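Local coordinates for pectinesterase A (Erwinia chrysanthemi, PDB 2NTP), which hydrolyses the methyl esters of galacturonosyl units in pectin, the first step in maceration and soft-rotting of plant tissue, at residues L133-S138 / L156-G161. Sequence-based numbering, arbitrary orientation.
Sequences LYVTKS and LYVSGG. With ADA (alpha-D-galactopyranuronic acid), chain C.
Tyr134 and Tyr157 stack on equivalent positions of neighbouring strands, 133-135 and 156-158, which run parallel on successive coils of the right-handed parallel beta-helix of the pectinesterase family. Both side chains leave the sheet on the substrate side, their rings in an offset stack with centroids 4.3 Å apart and planes at 19°. CG of Tyr134 lies anti to the backbone N (chi1 176°), which sets its ring alongside that of Tyr157. Followed outward, CB lies beside Tyr157 CB, CG near CD2, CD1 3.4 Å from Tyr157 CG, CE1 over the centre of the partner ring and CZ near CE2; OH ends at a water. The opposite face of the Tyr134 ring meets Thr136 CG2. Tyrosine suits both places: flat rings can stack at the spacing of adjacent strands, while their hydroxyls share that water beside the bound glycan. Tyr157 OH comes within 3.8 Å of galacturonate O3, and the Phe178 ring also stacks with that of Tyr157. On the other face, apolar Leu133 and Leu156 fill the buried interior of the beta-helix with Phe165, CD2 against CD1. Backbone hydrogen bonds join the strands: Tyr157 N to Leu133 O, Val135 N to Tyr157 O and Ser159 N to Val135 O. Beyond them, Ser159 OG bonds to Asp180, while Gly160 (phi 68°), lacking a side chain, brings CA 3.7 Å from Lys137 CA. The bridging water lies 3.0 Å from Tyr134 OH and 2.7 Å from Tyr157 OH.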
ATOM      1  N   LEU A 133      -1.167  -4.324   3.986  1.00  5.28           N
ATOM      2  CA  LEU A 133      -0.066  -5.081   3.400  1.00  5.63           C
ATOM      3  C   LEU A 133       1.236  -4.304   3.492  1.00  5.96           C
ATOM      4  O   LEU A 133       1.296  -3.126   3.124  1.00  5.58           O
ATOM      5  CB  LEU A 133      -0.385  -5.397   1.936  1.00  5.42           C
ATOM      6  CG  LEU A 133       0.673  -6.084   1.073  1.00  5.43           C
ATOM      7  CD1 LEU A 133       0.987  -7.486   1.602  1.00  7.15           C
ATOM      8  CD2 LEU A 133       0.167  -6.136  -0.374  1.00  5.86           C
ATOM      9  N   TYR A 134       2.277  -4.979   3.970  1.00  6.41           N
ATOM     10  CA  TYR A 134       3.597  -4.387   4.135  1.00  7.20           C
ATOM     11  C   TYR A 134       4.588  -5.281   3.411  1.00  7.66           C
ATOM     12  O   TYR A 134       4.713  -6.457   3.736  1.00  7.35           O
ATOM     13  CB  TYR A 134       3.933  -4.291   5.629  1.00  7.71           C
ATOM     14  CG  TYR A 134       5.319  -3.788   6.014  1.00  8.24           C
ATOM     15  CD1 TYR A 134       6.044  -2.921   5.193  1.00  8.40           C
ATOM     16  CD2 TYR A 134       5.882  -4.152   7.242  1.00  9.17           C
ATOM     17  CE1 TYR A 134       7.305  -2.453   5.578  1.00  9.33           C
ATOM     18  CE2 TYR A 134       7.125  -3.688   7.628  1.00  9.33           C
ATOM     19  CZ  TYR A 134       7.831  -2.847   6.798  1.00  9.23           C
ATOM     20  OH  TYR A 134       9.074  -2.396   7.200  1.00 10.94           O
ATOM     21  N   VAL A 135       5.248  -4.728   2.398  1.00  8.40           N
ATOM     22  CA  VAL A 135       6.356  -5.417   1.742  1.00  9.47           C
ATOM     23  C   VAL A 135       7.621  -4.795   2.313  1.00 10.14           C
ATOM     24  O   VAL A 135       7.840  -3.592   2.167  1.00 10.23           O
ATOM     25  CB  VAL A 135       6.304  -5.262   0.197  1.00  9.24           C
ATOM     26  CG1 VAL A 135       7.438  -6.058  -0.460  1.00 10.21           C
ATOM     27  CG2 VAL A 135       4.960  -5.724  -0.348  1.00  9.32           C
ATOM     28  N   THR A 136       8.441  -5.606   2.983  1.00 11.25           N
ATOM     29  CA  THR A 136       9.588  -5.086   3.742  1.00 12.83           C
ATOM     30  C   THR A 136      10.855  -4.986   2.892  1.00 14.01           C
ATOM     31  O   THR A 136      10.846  -5.327   1.714  1.00 14.41           O
ATOM     32  CB  THR A 136       9.901  -5.949   4.990  1.00 12.64           C
ATOM     33  OG1 THR A 136      10.533  -7.175   4.590  1.00 12.77           O
ATOM     34  CG2 THR A 136       8.633  -6.255   5.769  1.00 12.10           C
ATOM     35  N   LYS A 137      11.943  -4.536   3.511  1.00 15.95           N
ATOM     36  CA  LYS A 137      13.253  -4.480   2.842  1.00 17.50           C
ATOM     37  C   LYS A 137      13.755  -5.845   2.359  1.00 18.01           C
ATOM     38  O   LYS A 137      14.569  -5.919   1.428  1.00 18.86           O
ATOM     39  CB  LYS A 137      14.290  -3.801   3.741  1.00 17.97           C
ATOM     40  CG  LYS A 137      13.980  -2.346   4.021  1.00 19.70           C
ATOM     41  CD  LYS A 137      15.220  -1.563   4.405  1.00 22.21           C
ATOM     42  CE  LYS A 137      14.900  -0.083   4.527  1.00 23.33           C
ATOM     43  NZ  LYS A 137      16.134   0.744   4.551  1.00 25.10           N
ATOM     44  N   SER A 138      13.251  -6.913   2.980  1.00 18.17           N
ATOM     45  CA  SER A 138      13.607  -8.298   2.646  1.00 18.45           C
ATOM     46  C   SER A 138      12.656  -8.872   1.604  1.00 18.08           C
ATOM     47  O   SER A 138      12.762 -10.043   1.202  1.00 18.73           O
ATOM     48  CB  SER A 138      13.576  -9.165   3.904  1.00 18.25           C
ATOM     49  OG  SER A 138      14.432  -8.635   4.897  1.00 19.81           O
ATOM     50  N   LEU A 156      -1.226   0.501   2.194  1.00  5.05           N
ATOM     51  CA  LEU A 156      -0.156  -0.254   1.534  1.00  5.06           C
ATOM     52  C   LEU A 156       1.217   0.365   1.785  1.00  5.30           C
ATOM     53  O   LEU A 156       1.480   1.498   1.372  1.00  5.27           O
ATOM     54  CB  LEU A 156      -0.413  -0.356   0.030  1.00  5.57           C
ATOM     55  CG  LEU A 156       0.695  -1.037  -0.785  1.00  4.49           C
ATOM     56  CD1 LEU A 156       0.967  -2.471  -0.295  1.00  5.16           C
ATOM     57  CD2 LEU A 156       0.343  -1.026  -2.277  1.00  4.85           C
ATOM     58  N   TYR A 157       2.077  -0.411   2.442  1.00  5.82           N
ATOM     59  CA  TYR A 157       3.425   0.011   2.819  1.00  6.48           C
ATOM     60  C   TYR A 157       4.384  -0.776   1.932  1.00  6.92           C
ATOM     61  O   TYR A 157       4.567  -1.973   2.128  1.00  6.97           O
ATOM     62  CB  TYR A 157       3.662  -0.333   4.300  1.00  7.02           C
ATOM     63  CG  TYR A 157       4.882   0.286   4.981  1.00  7.23           C
ATOM     64  CD1 TYR A 157       5.869   0.964   4.260  1.00  7.96           C
ATOM     65  CD2 TYR A 157       5.045   0.173   6.365  1.00  8.39           C
ATOM     66  CE1 TYR A 157       6.988   1.517   4.905  1.00  8.19           C
ATOM     67  CE2 TYR A 157       6.155   0.715   7.013  1.00  9.17           C
ATOM     68  CZ  TYR A 157       7.114   1.388   6.284  1.00  9.15           C
ATOM     69  OH  TYR A 157       8.207   1.921   6.936  1.00 10.40           O
ATOM     70  N   VAL A 158       4.962  -0.114   0.934  1.00  7.35           N
ATOM     71  CA  VAL A 158       5.898  -0.765   0.021  1.00  8.02           C
ATOM     72  C   VAL A 158       7.329  -0.272   0.252  1.00  8.74           C
ATOM     73  O   VAL A 158       7.666   0.861  -0.086  1.00  8.78           O
ATOM     74  CB  VAL A 158       5.476  -0.605  -1.474  1.00  7.85           C
ATOM     75  CG1 VAL A 158       4.373  -1.605  -1.831  1.00  8.07           C
ATOM     76  CG2 VAL A 158       5.017   0.822  -1.771  1.00  7.85           C
ATOM     77  N   SER A 159       8.152  -1.134   0.848  1.00  9.87           N
ATOM     78  CA  SER A 159       9.554  -0.815   1.123  1.00 11.03           C
ATOM     79  C   SER A 159      10.487  -1.766   0.363  1.00 11.82           C
ATOM     80  O   SER A 159      10.029  -2.710  -0.266  1.00 12.76           O
ATOM     81  CB  SER A 159       9.813  -0.894   2.632  1.00 11.16           C
ATOM     82  OG  SER A 159      11.094  -0.391   2.974  1.00 11.42           O
ATOM     83  N   GLY A 160      11.785  -1.488   0.406  1.00 12.33           N
ATOM     84  CA  GLY A 160      12.797  -2.374  -0.172  1.00 12.50           C
ATOM     85  C   GLY A 160      12.806  -2.484  -1.685  1.00 12.03           C
ATOM     86  O   GLY A 160      13.069  -1.511  -2.386  1.00 13.09           O
ATOM     87  N   GLY A 161      12.526  -3.688  -2.181  1.00 11.56           N
ATOM     88  CA  GLY A 161      12.726  -4.011  -3.587  1.00 10.69           C
ATOM     89  C   GLY A 161      11.541  -3.721  -4.487  1.00 10.10           C
ATOM     90  O   GLY A 161      10.846  -2.714  -4.316  1.00  9.98           O
TER
HETATM   91  C1  ADA C   5       8.283   6.074  11.481  1.00 16.32           C
HETATM   92  C2  ADA C   5       9.522   5.695  10.668  1.00 16.69           C
HETATM   93  C3  ADA C   5       9.242   4.480   9.781  1.00 17.80           C
HETATM   94  C4  ADA C   5       8.652   3.325  10.598  1.00 18.88           C
HETATM   95  C5  ADA C   5       7.429   3.819  11.371  1.00 18.26           C
HETATM   96  C6  ADA C   5       6.834   2.737  12.233  1.00 18.91           C
HETATM   97  O2  ADA C   5       9.892   6.816   9.863  1.00 16.06           O
HETATM   98  O3  ADA C   5      10.437   4.073   9.093  1.00 18.22           O
HETATM   99  O4  ADA C   5       9.610   2.829  11.543  1.00 21.91           O
HETATM  100  O5  ADA C   5       7.797   4.934  12.198  1.00 17.16           O
HETATM  101  O6B ADA C   5       6.683   1.592  11.755  1.00 17.60           O
HETATM  102  O6A ADA C   5       6.509   3.031  13.401  1.00 20.30           O
HETATM  103  O   HOH W   1       9.072   0.145   8.803  1.00 29.90           O